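Side-chain contacts in 3-carboxy-cis,cis-muconate cycloisomerase (Acinetobacter calcoaceticus, PDB 1Q5N), which is a largely helical enzyme of the fumarase and adenylosuccinate lyase superfamily, built as an assembly of four copies of one chain: residues T146-V151 with D440-V445; M153-L158 with I266-E271; K178-R183 with T248-K253; S242-I247 with Q336-A341. All blocks are in the same frame, centred on the assembly; numbering follows the deposited sequence.

Contact 1: residues T146-V151 with D440-V445; sequences TYRHQV and DQIDAV
R148, in the turn that follows helix 110-146, reaches across to helix 438-447 and meets D443 by charge and I442 by van der Waals contact. The ionic part is a salt bridge centred on one carboxylate oxygen. R148 NH2 gives D443 OD1 a hydrogen bond of 2.7 Å that is fairly straight at 158° and lies close to the guanidinium plane. R148 NH1 adds a weak, longer bond of 3.2 Å to the same D443 OD1. Since OD1 takes both, this is not the two-oxygen pairing of an arginine with an acid; the flat groups are turned 53° against each other. Q439, one turn before D443, accepts a further bond from R148 NH1, which should help fix the rotation of the guanidinium.

The apolar part uses the same long side chain. I442 CG2 lies 3.9 Å above the guanidinium plane of R148, over its centre, while I442 CD1 packs at 3.7 Å against R148 CB. R148 carries CG between its backbone N and carbonyl carbon (chi1 59°) and bends again further out, which lays the chain over the isoleucine. Arginine suits this place because it offers aliphatic surface, a flat face and charge together; I442 also rests on A171 of helix 166-191.

Backbone bonding shapes the loop of R148: Q150 N bonds to Y147 O at 3.0 Å, closing a type I beta turn. The arrangement is thus a helix-to-strand connection pinned by a partly exposed arginine to a C-terminal helix, whose Q441 also bonds to the second subunit.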
loop_
_atom_site.group_PDB
_atom_site.type_symbol
_atom_site.label_atom_id
_atom_site.label_comp_id
_atom_site.label_asym_id
_atom_site.label_seq_id
_atom_site.Cartn_x
_atom_site.Cartn_y
_atom_site.Cartn_z
ATOM N N THR A 146 -23.851 17.614 -25.844
ATOM C CA THR A 146 -25.199 17.121 -25.986
ATOM C C THR A 146 -26.081 17.384 -24.745
ATOM O O THR A 146 -27.281 17.679 -24.875
ATOM C CB THR A 146 -25.181 15.617 -26.256
ATOM O OG1 THR A 146 -24.426 15.349 -27.426
ATOM C CG2 THR A 146 -26.548 15.099 -26.502
ATOM N N TYR A 147 -25.485 17.335 -23.552
ATOM C CA TYR A 147 -26.240 17.473 -22.301
ATOM C C TYR A 147 -25.858 18.659 -21.461
ATOM O O TYR A 147 -26.100 18.665 -20.246
ATOM C CB TYR A 147 -26.050 16.200 -21.458
ATOM C CG TYR A 147 -26.555 14.948 -22.126
ATOM C CD1 TYR A 147 -27.932 14.697 -22.237
ATOM C CD2 TYR A 147 -25.678 14.005 -22.647
ATOM C CE1 TYR A 147 -28.424 13.524 -22.851
ATOM C CE2 TYR A 147 -26.163 12.823 -23.270
ATOM C CZ TYR A 147 -27.533 12.605 -23.359
ATOM O OH TYR A 147 -28.020 11.472 -23.969
ATOM N N ARG A 148 -25.266 19.672 -22.075
ATOM C CA ARG A 148 -24.867 20.816 -21.280
ATOM C C ARG A 148 -26.044 21.512 -20.584
ATOM O O ARG A 148 -25.854 22.254 -19.631
ATOM C CB ARG A 148 -24.077 21.806 -22.148
ATOM C CG ARG A 148 -24.795 22.371 -23.399
ATOM C CD ARG A 148 -24.407 23.842 -23.501
ATOM N NE ARG A 148 -23.204 24.014 -24.274
ATOM C CZ ARG A 148 -22.213 24.877 -24.022
ATOM N NH1 ARG A 148 -22.190 25.711 -22.981
ATOM N NH2 ARG A 148 -21.222 24.929 -24.891
ATOM N N HIS A 149 -27.251 21.275 -21.080
ATOM C CA HIS A 149 -28.453 21.880 -20.506
ATOM C C HIS A 149 -29.325 20.874 -19.741
ATOM O O HIS A 149 -30.403 21.238 -19.258
ATOM C CB HIS A 149 -29.324 22.573 -21.605
ATOM C CG HIS A 149 -28.650 23.747 -22.254
ATOM N ND1 HIS A 149 -28.345 23.785 -23.602
ATOM C CD2 HIS A 149 -28.104 24.870 -21.706
ATOM C CE1 HIS A 149 -27.629 24.871 -23.860
ATOM N NE2 HIS A 149 -27.468 25.541 -22.726
ATOM N N GLN A 150 -28.888 19.621 -19.637
ATOM C CA GLN A 150 -29.673 18.640 -18.915
ATOM C C GLN A 150 -29.475 18.881 -17.401
ATOM O O GLN A 150 -28.445 18.473 -16.809
ATOM C CB GLN A 150 -29.223 17.246 -19.281
ATOM C CG GLN A 150 -29.925 16.197 -18.470
ATOM C CD GLN A 150 -31.467 16.330 -18.600
ATOM O OE1 GLN A 150 -32.021 16.160 -19.699
ATOM N NE2 GLN A 150 -32.162 16.657 -17.466
ATOM N N VAL A 151 -30.442 19.560 -16.778
ATOM C CA VAL A 151 -30.381 19.836 -15.345
ATOM C C VAL A 151 -30.521 18.574 -14.440
ATOM O O VAL A 151 -31.277 17.649 -14.753
ATOM C CB VAL A 151 -31.477 20.863 -14.960
ATOM C CG1 VAL A 151 -31.487 21.033 -13.480
ATOM C CG2 VAL A 151 -31.172 22.223 -15.607
ATOM N N ASP A 440 -20.103 28.848 -18.853
ATOM C CA ASP A 440 -18.762 29.379 -19.131
ATOM C C ASP A 440 -17.738 28.243 -18.921
ATOM O O ASP A 440 -16.776 28.091 -19.718
ATOM C CB ASP A 440 -18.364 30.529 -18.167
ATOM C CG ASP A 440 -19.134 31.831 -18.410
ATOM O OD1 ASP A 440 -19.855 31.928 -19.433
ATOM O OD2 ASP A 440 -19.017 32.762 -17.573
ATOM N N GLN A 441 -17.922 27.442 -17.851
ATOM C CA GLN A 441 -16.974 26.342 -17.577
ATOM C C GLN A 441 -17.038 25.302 -18.674
ATOM O O GLN A 441 -15.984 24.834 -19.143
ATOM C CB GLN A 441 -17.228 25.697 -16.212
ATOM C CG GLN A 441 -16.841 26.597 -15.004
ATOM C CD GLN A 441 -17.162 25.915 -13.669
ATOM O OE1 GLN A 441 -16.691 24.800 -13.399
ATOM N NE2 GLN A 441 -17.970 26.574 -12.838
ATOM N N ILE A 442 -18.249 24.943 -19.112
ATOM C CA ILE A 442 -18.319 23.967 -20.174
ATOM C C ILE A 442 -17.656 24.541 -21.461
ATOM O O ILE A 442 -16.929 23.826 -22.153
ATOM C CB ILE A 442 -19.780 23.542 -20.442
ATOM C CG1 ILE A 442 -20.326 22.832 -19.178
ATOM C CG2 ILE A 442 -19.860 22.690 -21.738
ATOM C CD1 ILE A 442 -21.778 22.306 -19.281
ATOM N N ASP A 443 -17.884 25.824 -21.777
ATOM C CA ASP A 443 -17.272 26.410 -22.976
ATOM C C ASP A 443 -15.741 26.413 -22.835
ATOM O O ASP A 443 -15.019 26.181 -23.810
ATOM C CB ASP A 443 -17.717 27.874 -23.217
ATOM C CG ASP A 443 -19.158 27.989 -23.694
ATOM O OD1 ASP A 443 -19.649 27.076 -24.398
ATOM O OD2 ASP A 443 -19.793 29.021 -23.364
ATOM N N ALA A 444 -15.267 26.761 -21.636
ATOM C CA ALA A 444 -13.841 26.801 -21.376
ATOM C C ALA A 444 -13.227 25.420 -21.650
ATOM O O ALA A 444 -12.177 25.364 -22.311
ATOM C CB ALA A 444 -13.560 27.275 -19.939
ATOM N N VAL A 445 -13.861 24.305 -21.228
ATOM C CA VAL A 445 -13.220 23.041 -21.548
ATOM C C VAL A 445 -13.353 22.639 -22.997
ATOM O O VAL A 445 -12.491 21.925 -23.494
ATOM C CB VAL A 445 -13.599 21.818 -20.614
ATOM C CG1 VAL A 445 -14.241 22.278 -19.356
ATOM C CG2 VAL A 445 -14.324 20.777 -21.368
#

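Contact 2: residues M153-L158 with I266-E271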
loop_
_atom_site.group_PDB
_atom_site.type_symbol
_atom_site.label_atom_id
_atom_site.label_comp_id
_atom_site.label_asym_id
_atom_site.label_seq_id
_atom_site.Cartn_x
_atom_site.Cartn_y
_atom_site.Cartn_z
ATOM N N MET A 153 -29.432 17.108 -9.992
ATOM C CA MET A 153 -28.889 17.602 -8.720
ATOM C C MET A 153 -27.383 17.407 -8.507
ATOM O O MET A 153 -26.808 16.365 -8.868
ATOM C CB MET A 153 -29.645 16.953 -7.551
ATOM C CG MET A 153 -31.134 17.357 -7.448
ATOM S SD MET A 153 -31.300 19.182 -7.276
ATOM C CE MET A 153 -30.316 19.544 -5.830
ATOM N N GLY A 154 -26.733 18.433 -7.970
ATOM C CA GLY A 154 -25.329 18.292 -7.590
ATOM C C GLY A 154 -25.428 17.711 -6.166
ATOM O O GLY A 154 -26.333 18.071 -5.380
ATOM N N ARG A 155 -24.518 16.812 -5.808
ATOM C CA ARG A 155 -24.553 16.139 -4.494
ATOM C C ARG A 155 -23.208 16.252 -3.787
ATOM O O ARG A 155 -22.122 15.968 -4.368
ATOM C CB ARG A 155 -24.935 14.646 -4.692
ATOM C CG ARG A 155 -26.335 14.462 -5.356
ATOM C CD ARG A 155 -26.560 13.067 -5.941
ATOM N NE ARG A 155 -27.970 12.845 -6.331
ATOM C CZ ARG A 155 -28.435 12.774 -7.586
ATOM N NH1 ARG A 155 -27.624 12.905 -8.636
ATOM N NH2 ARG A 155 -29.737 12.550 -7.797
ATOM N N THR A 156 -23.277 16.695 -2.537
ATOM C CA THR A 156 -22.097 16.846 -1.722
ATOM C C THR A 156 -22.286 15.982 -0.459
ATOM O O THR A 156 -23.345 15.987 0.167
ATOM C CB THR A 156 -21.859 18.346 -1.376
ATOM O OG1 THR A 156 -23.016 18.875 -0.738
ATOM C CG2 THR A 156 -21.625 19.148 -2.649
ATOM N N TRP A 157 -21.258 15.214 -0.107
ATOM C CA TRP A 157 -21.354 14.302 1.044
ATOM C C TRP A 157 -22.572 13.379 0.815
ATOM O O TRP A 157 -23.215 12.972 1.783
ATOM C CB TRP A 157 -21.578 15.041 2.384
ATOM C CG TRP A 157 -20.618 16.093 2.738
ATOM C CD1 TRP A 157 -20.443 17.270 2.098
ATOM C CD2 TRP A 157 -19.722 16.117 3.872
ATOM N NE1 TRP A 157 -19.503 18.040 2.739
ATOM C CE2 TRP A 157 -19.037 17.360 3.835
ATOM C CE3 TRP A 157 -19.456 15.213 4.931
ATOM C CZ2 TRP A 157 -18.076 17.738 4.808
ATOM C CZ3 TRP A 157 -18.512 15.579 5.913
ATOM C CH2 TRP A 157 -17.830 16.839 5.842
ATOM N N LEU A 158 -22.852 13.096 -0.457
ATOM C CA LEU A 158 -23.953 12.255 -0.916
ATOM C C LEU A 158 -25.362 12.805 -0.660
ATOM O O LEU A 158 -26.345 12.048 -0.714
ATOM C CB LEU A 158 -23.856 10.885 -0.305
ATOM C CG LEU A 158 -22.761 9.965 -0.811
ATOM C CD1 LEU A 158 -22.935 8.590 -0.141
ATOM C CD2 LEU A 158 -22.881 9.815 -2.304
ATOM N N ILE A 266 -32.506 6.272 -7.617
ATOM C CA ILE A 266 -32.046 7.497 -8.284
ATOM C C ILE A 266 -32.248 7.322 -9.796
ATOM O O ILE A 266 -32.891 8.159 -10.433
ATOM C CB ILE A 266 -30.589 7.773 -7.889
ATOM C CG1 ILE A 266 -30.599 8.012 -6.342
ATOM C CG2 ILE A 266 -29.972 8.912 -8.792
ATOM C CD1 ILE A 266 -29.278 8.271 -5.743
ATOM N N ALA A 267 -31.691 6.240 -10.351
ATOM C CA ALA A 267 -31.928 5.871 -11.735
ATOM C C ALA A 267 -31.844 6.986 -12.749
ATOM O O ALA A 267 -32.744 7.116 -13.567
ATOM C CB ALA A 267 -33.326 5.219 -11.823
ATOM N N GLU A 268 -30.778 7.775 -12.720
ATOM C CA GLU A 268 -30.637 8.900 -13.625
ATOM C C GLU A 268 -29.794 8.606 -14.874
ATOM O O GLU A 268 -29.948 9.244 -15.906
ATOM C CB GLU A 268 -30.040 10.087 -12.862
ATOM C CG GLU A 268 -30.895 10.595 -11.707
ATOM C CD GLU A 268 -30.201 11.703 -10.932
ATOM O OE1 GLU A 268 -28.951 11.765 -10.943
ATOM O OE2 GLU A 268 -30.892 12.519 -10.305
ATOM N N VAL A 269 -28.904 7.623 -14.759
ATOM C CA VAL A 269 -28.000 7.277 -15.838
ATOM C C VAL A 269 -27.755 5.800 -15.729
ATOM O O VAL A 269 -27.679 5.274 -14.617
ATOM C CB VAL A 269 -26.649 7.996 -15.672
ATOM C CG1 VAL A 269 -25.706 7.460 -16.647
ATOM C CG2 VAL A 269 -26.794 9.512 -15.890
ATOM N N PHE A 270 -27.639 5.123 -16.869
ATOM C CA PHE A 270 -27.408 3.681 -16.891
ATOM C C PHE A 270 -26.315 3.245 -17.831
ATOM O O PHE A 270 -26.075 3.849 -18.877
ATOM C CB PHE A 270 -28.650 2.924 -17.309
ATOM C CG PHE A 270 -29.765 3.053 -16.349
ATOM C CD1 PHE A 270 -30.610 4.167 -16.387
ATOM C CD2 PHE A 270 -29.986 2.068 -15.392
ATOM C CE1 PHE A 270 -31.645 4.314 -15.465
ATOM C CE2 PHE A 270 -31.020 2.206 -14.466
ATOM C CZ PHE A 270 -31.855 3.330 -14.515
ATOM N N GLU A 271 -25.679 2.150 -17.458
ATOM C CA GLU A 271 -24.663 1.563 -18.277
ATOM C C GLU A 271 -25.386 0.965 -19.476
ATOM O O GLU A 271 -26.516 0.574 -19.365
ATOM C CB GLU A 271 -23.966 0.422 -17.534
ATOM C CG GLU A 271 -22.828 0.848 -16.658
ATOM C CD GLU A 271 -22.063 -0.331 -16.027
ATOM O OE1 GLU A 271 -22.132 -1.485 -16.544
ATOM O OE2 GLU A 271 -21.361 -0.088 -15.017
HETATM O O HOH W 1 -31.388 15.059 -10.355
#
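R155 and E268 advance from opposite directions and meet end-on, each terminal nitrogen of the arginine taking one oxygen of the glutamate. R155 NH2 points almost straight at E268 OE2, 2.8 Å away with an angle of 173°, and that oxygen sits in the guanidinium plane. R155 NH1 reaches E268 OE1 at 2.9 Å with a more bent bond, meeting it on the syn side. The pair is not coplanar: the carboxylate is twisted 54° from the guanidinium, and NH2 approaches OE2 from above the carboxylate plane. Both chains are stretched, R155 from CG to NE and E268 beyond CG (chi2 176°), so each spends its full length crossing the gap between the two backbones. I266 CG2 stands obliquely beside the charged group, 3.8 Å from R155 NH2, and supplies apolar cover to a buried pair.

Burying such charges calls for many partners. E268 OE2 also receives a bond of 2.6 Å from a water, which in turn accepts one of 2.9 Å from M153 N, and N362 ND2 is another donor to that oxygen. R155 NH2 forms a second salt bridge, to E265 of a third subunit, so two acids share the positive charge of the arginine.

R155 belongs to strand 151-156, the middle member of a small antiparallel sheet, and its backbone N bonds to E318 of the second subunit. E268 immediately precedes strand 269-270, which pairs with strand 353-354; helix 356-364 touches both segments, through N362 and M359, and M261, at the end of helix 235-261, packs against E268.

Contact 3: residues K178-R183 with T248-K253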
loop_
_atom_site.group_PDB
_atom_site.type_symbol
_atom_site.label_atom_id
_atom_site.label_comp_id
_atom_site.label_asym_id
_atom_site.label_seq_id
_atom_site.Cartn_x
_atom_site.Cartn_y
_atom_site.Cartn_z
ATOM N N LYS A 178 -7.886 15.305 -20.661
ATOM C CA LYS A 178 -6.950 16.124 -21.391
ATOM C C LYS A 178 -5.659 16.280 -20.585
ATOM O O LYS A 178 -4.583 16.206 -21.148
ATOM C CB LYS A 178 -7.613 17.468 -21.769
ATOM C CG LYS A 178 -6.947 18.702 -21.302
ATOM C CD LYS A 178 -5.893 19.236 -22.237
ATOM C CE LYS A 178 -5.246 20.429 -21.513
ATOM N NZ LYS A 178 -4.030 20.965 -22.230
ATOM N N ARG A 179 -5.742 16.464 -19.269
ATOM C CA ARG A 179 -4.499 16.571 -18.483
ATOM C C ARG A 179 -3.701 15.225 -18.533
ATOM O O ARG A 179 -2.464 15.211 -18.455
ATOM C CB ARG A 179 -4.804 16.992 -17.038
ATOM C CG ARG A 179 -5.274 18.399 -16.914
ATOM C CD ARG A 179 -5.352 18.809 -15.444
ATOM N NE ARG A 179 -6.382 18.076 -14.672
ATOM C CZ ARG A 179 -7.702 18.302 -14.739
ATOM N NH1 ARG A 179 -8.191 19.231 -15.549
ATOM N NH2 ARG A 179 -8.541 17.638 -13.961
ATOM N N ASP A 180 -4.404 14.105 -18.689
ATOM C CA ASP A 180 -3.737 12.830 -18.813
ATOM C C ASP A 180 -2.984 12.743 -20.150
ATOM O O ASP A 180 -1.880 12.186 -20.219
ATOM C CB ASP A 180 -4.729 11.678 -18.744
ATOM C CG ASP A 180 -5.307 11.494 -17.354
ATOM O OD1 ASP A 180 -4.612 11.836 -16.363
ATOM O OD2 ASP A 180 -6.452 10.991 -17.254
ATOM N N LEU A 181 -3.612 13.246 -21.207
ATOM C CA LEU A 181 -2.985 13.275 -22.519
ATOM C C LEU A 181 -1.692 14.138 -22.423
ATOM O O LEU A 181 -0.666 13.783 -22.973
ATOM C CB LEU A 181 -3.952 13.874 -23.535
ATOM C CG LEU A 181 -4.647 12.983 -24.556
ATOM C CD1 LEU A 181 -4.490 11.504 -24.347
ATOM C CD2 LEU A 181 -6.086 13.394 -24.539
ATOM N N ASP A 182 -1.737 15.236 -21.687
ATOM C CA ASP A 182 -0.565 16.056 -21.551
ATOM C C ASP A 182 0.546 15.317 -20.781
ATOM O O ASP A 182 1.743 15.404 -21.129
ATOM C CB ASP A 182 -0.887 17.356 -20.814
ATOM C CG ASP A 182 -1.789 18.328 -21.627
ATOM O OD1 ASP A 182 -1.956 18.164 -22.863
ATOM O OD2 ASP A 182 -2.322 19.283 -20.999
ATOM N N ARG A 183 0.156 14.623 -19.713
ATOM C CA ARG A 183 1.129 13.896 -18.911
ATOM C C ARG A 183 1.821 12.811 -19.724
ATOM O O ARG A 183 3.037 12.661 -19.648
ATOM C CB ARG A 183 0.455 13.249 -17.714
ATOM C CG ARG A 183 0.104 14.227 -16.636
ATOM C CD ARG A 183 -0.656 13.512 -15.499
ATOM N NE ARG A 183 -1.128 14.517 -14.559
ATOM C CZ ARG A 183 -2.417 14.784 -14.344
ATOM N NH1 ARG A 183 -3.371 14.108 -14.995
ATOM N NH2 ARG A 183 -2.742 15.756 -13.493
ATOM N N THR A 248 -6.126 5.605 -13.917
ATOM C CA THR A 248 -7.062 4.663 -13.325
ATOM C C THR A 248 -7.869 5.367 -12.251
ATOM O O THR A 248 -9.070 5.114 -12.137
ATOM C CB THR A 248 -6.346 3.454 -12.733
ATOM O OG1 THR A 248 -5.801 2.708 -13.813
ATOM C CG2 THR A 248 -7.318 2.551 -11.930
ATOM N N GLY A 249 -7.231 6.260 -11.481
ATOM C CA GLY A 249 -7.990 6.996 -10.479
ATOM C C GLY A 249 -9.095 7.868 -11.135
ATOM O O GLY A 249 -10.188 7.976 -10.581
ATOM N N ASN A 250 -8.827 8.495 -12.295
ATOM C CA ASN A 250 -9.858 9.323 -12.955
ATOM C C ASN A 250 -11.083 8.486 -13.366
ATOM O O ASN A 250 -12.224 8.929 -13.175
ATOM C CB ASN A 250 -9.345 10.021 -14.252
ATOM C CG ASN A 250 -8.327 11.120 -13.980
ATOM O OD1 ASN A 250 -8.501 11.947 -13.068
ATOM N ND2 ASN A 250 -7.272 11.159 -14.785
ATOM N N VAL A 251 -10.884 7.293 -13.931
ATOM C CA VAL A 251 -12.073 6.549 -14.365
ATOM C C VAL A 251 -12.738 5.853 -13.168
ATOM O O VAL A 251 -13.942 5.529 -13.199
ATOM C CB VAL A 251 -11.765 5.558 -15.554
ATOM C CG1 VAL A 251 -11.234 6.374 -16.757
ATOM C CG2 VAL A 251 -10.747 4.487 -15.151
ATOM N N GLY A 252 -11.941 5.644 -12.110
ATOM C CA GLY A 252 -12.466 5.066 -10.871
ATOM C C GLY A 252 -13.494 6.080 -10.340
ATOM O O GLY A 252 -14.589 5.718 -9.947
ATOM N N LYS A 253 -13.135 7.364 -10.346
ATOM C CA LYS A 253 -14.048 8.394 -9.856
ATOM C C LYS A 253 -15.336 8.437 -10.702
ATOM O O LYS A 253 -16.438 8.602 -10.158
ATOM C CB LYS A 253 -13.331 9.774 -9.845
ATOM C CG LYS A 253 -14.196 10.933 -9.292
ATOM C CD LYS A 253 -15.085 11.601 -10.372
ATOM C CE LYS A 253 -15.785 12.853 -9.824
ATOM N NZ LYS A 253 -16.699 12.574 -8.661
HETATM O O HOH W 2 -6.350 13.837 -14.939
#
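D180 and N250 face each other between helices 166-191 and 235-261, two long members of the central helical bundle of the superfamily, which here run in roughly opposite senses. Both side chains leave their helices with CG anti to the carbonyl carbon (chi1 -71° for D180, -69° for N250), a common choice on a helix, and come from opposite directions to bridge CA atoms 9.2 Å apart. N250 ND2 donates to D180 OD2 at 2.6 Å, but the bond is weak because it is strongly bent, and the amide and carboxylate planes lie 39° apart.

R183, one turn beyond D180, is extended through chi2 and chi3. Its NH1 reaches back to D180 OD1 at 2.9 Å, a weak bond within a salt bridge, with that oxygen in the guanidinium plane. Short acid and amide side chains together suit a gap of this width between the backbones, while the longer arginine can also span subunits: R183 NH2 makes salt bridges to D235 and E239 of the second subunit. This neighbouring positive charge should favour an ionised D180. A water joins the polar group, accepting from R183 NH1 at 3.0 Å and from N250 ND2 at 2.8 Å.

Contact 4: residues S242-I247 with Q336-A341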
loop_
_atom_site.group_PDB
_atom_site.type_symbol
_atom_site.label_atom_id
_atom_site.label_comp_id
_atom_site.label_asym_id
_atom_site.label_seq_id
_atom_site.Cartn_x
_atom_site.Cartn_y
_atom_site.Cartn_z
ATOM N N SER A 242 3.201 5.763 -12.365
ATOM C CA SER A 242 2.490 6.858 -11.700
ATOM C C SER A 242 1.422 7.537 -12.581
ATOM O O SER A 242 0.375 7.952 -12.099
ATOM C CB SER A 242 3.480 7.927 -11.159
ATOM O OG SER A 242 4.066 8.658 -12.215
ATOM N N VAL A 243 1.688 7.637 -13.873
ATOM C CA VAL A 243 0.747 8.256 -14.796
ATOM C C VAL A 243 -0.441 7.292 -15.060
ATOM O O VAL A 243 -1.592 7.714 -15.111
ATOM C CB VAL A 243 1.524 8.654 -16.078
ATOM C CG1 VAL A 243 0.558 9.050 -17.218
ATOM C CG2 VAL A 243 2.423 9.851 -15.742
ATOM N N LEU A 244 -0.156 5.993 -15.183
ATOM C CA LEU A 244 -1.201 5.005 -15.382
ATOM C C LEU A 244 -2.066 5.025 -14.114
ATOM O O LEU A 244 -3.277 4.926 -14.198
ATOM C CB LEU A 244 -0.602 3.609 -15.611
ATOM C CG LEU A 244 0.248 3.577 -16.903
ATOM C CD1 LEU A 244 0.950 2.194 -16.964
ATOM C CD2 LEU A 244 -0.613 3.889 -18.186
ATOM N N GLY A 245 -1.432 5.167 -12.952
ATOM C CA GLY A 245 -2.165 5.223 -11.708
ATOM C C GLY A 245 -3.159 6.394 -11.676
ATOM O O GLY A 245 -4.283 6.224 -11.201
ATOM N N ILE A 246 -2.772 7.568 -12.180
ATOM C CA ILE A 246 -3.665 8.705 -12.182
ATOM C C ILE A 246 -4.833 8.469 -13.140
ATOM O O ILE A 246 -5.981 8.801 -12.836
ATOM C CB ILE A 246 -2.924 9.986 -12.583
ATOM C CG1 ILE A 246 -1.994 10.425 -11.440
ATOM C CG2 ILE A 246 -3.918 11.091 -12.935
ATOM C CD1 ILE A 246 -0.990 11.476 -11.918
ATOM N N ILE A 247 -4.552 7.848 -14.284
ATOM C CA ILE A 247 -5.616 7.586 -15.237
ATOM C C ILE A 247 -6.617 6.625 -14.611
ATOM O O ILE A 247 -7.829 6.803 -14.757
ATOM C CB ILE A 247 -5.055 6.973 -16.575
ATOM C CG1 ILE A 247 -4.232 8.051 -17.299
ATOM C CG2 ILE A 247 -6.214 6.369 -17.424
ATOM C CD1 ILE A 247 -3.283 7.489 -18.393
ATOM N N GLN A 336 -2.144 -3.453 -17.631
ATOM C CA GLN A 336 -3.302 -4.263 -17.958
ATOM C C GLN A 336 -4.603 -3.827 -17.288
ATOM O O GLN A 336 -5.658 -3.870 -17.936
ATOM C CB GLN A 336 -3.020 -5.723 -17.636
ATOM C CG GLN A 336 -2.279 -6.416 -18.744
ATOM C CD GLN A 336 -1.855 -7.807 -18.319
ATOM O OE1 GLN A 336 -0.868 -7.960 -17.611
ATOM N NE2 GLN A 336 -2.613 -8.812 -18.709
ATOM N N LEU A 337 -4.547 -3.401 -16.016
ATOM C CA LEU A 337 -5.740 -2.937 -15.300
ATOM C C LEU A 337 -6.181 -1.572 -15.819
ATOM O O LEU A 337 -7.400 -1.299 -15.907
ATOM C CB LEU A 337 -5.498 -2.862 -13.776
ATOM C CG LEU A 337 -5.383 -4.238 -13.111
ATOM C CD1 LEU A 337 -4.723 -4.169 -11.775
ATOM C CD2 LEU A 337 -6.767 -4.826 -12.979
ATOM N N THR A 338 -5.211 -0.718 -16.160
ATOM C CA THR A 338 -5.526 0.616 -16.651
ATOM C C THR A 338 -6.198 0.547 -18.043
ATOM O O THR A 338 -7.220 1.218 -18.294
ATOM C CB THR A 338 -4.247 1.489 -16.752
ATOM O OG1 THR A 338 -3.646 1.611 -15.467
ATOM C CG2 THR A 338 -4.583 2.897 -17.304
ATOM N N ALA A 339 -5.621 -0.255 -18.945
ATOM C CA ALA A 339 -6.161 -0.407 -20.302
ATOM C C ALA A 339 -7.539 -1.085 -20.162
ATOM O O ALA A 339 -8.495 -0.713 -20.849
ATOM C CB ALA A 339 -5.189 -1.269 -21.181
ATOM N N GLY A 340 -7.650 -2.071 -19.258
ATOM C CA GLY A 340 -8.961 -2.696 -19.038
ATOM C C GLY A 340 -9.995 -1.688 -18.502
ATOM O O GLY A 340 -11.140 -1.610 -18.961
ATOM N N ALA A 341 -9.589 -0.860 -17.553
ATOM C CA ALA A 341 -10.536 0.104 -16.986
ATOM C C ALA A 341 -10.930 1.154 -18.037
ATOM O O ALA A 341 -12.069 1.596 -18.075
ATOM C CB ALA A 341 -9.919 0.809 -15.695
#
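T338 sets its hydroxyl beside its own backbone N and its methyl beside the carbonyl carbon (chi1 -60°), which puts OG1 against L244 and CG2 against I247. I247, with chi1 -68°, holds its CG2 branch anti to the backbone N, and there it meets the threonine methyl. These residues join helices 235-261 and 323-351 in the core of the helical bundle that defines the superfamily, and the two segments run in roughly the same sense. The helices are close, with the CA atoms of L244 and T338 only 6.3 Å apart, and a small branched residue fits that separation.

T338 crosses each partner at about a right angle, its two branches meeting residues about one turn apart on the facing helix. OG1 lies 3.6 Å from L244 CB, and also 3.6 Å from L244 O. The polar needs of this buried hydroxyl are met elsewhere: it bonds to I334 O of its own helix and to T248 OG1, one turn beyond L244. The hydroxyl is thereby held between the two helices, while its methyl packs as apolar surface. L244 leans its CD2 on the methyl more loosely, 4.2 Å from T338 CG2, and it also packs on I334 and F335.

I247 extends the apolar patch to L342 on the facing helix and also touches the D180 side chain of helix 166-191. The closest carbon-to-carbon approach across the pair is between methyls, I247 CG2 and T338 CG2, at 3.8 Å.

Contacts 3 and 4 lie in the core, their centres about 9 Å apart, and share helix 235-261: one face pairs with helix 166-191 through polar groups, another with helix 323-351 largely through aliphatic groups and one threonine hydroxyl. They touch directly, I246 packing on D180 and R183. Contacts 1 and 2, centred about 17 Å apart, both sit about 24 Å from the chain centre and involve the loop before strand 151-156 and the strand itself. Each relies on an arginine salt bridge, yet contact 1 is partly exposed and single-oxygen, whereas contact 2 is buried, two-pronged and supplemented by another subunit. All four adjoin the second subunit.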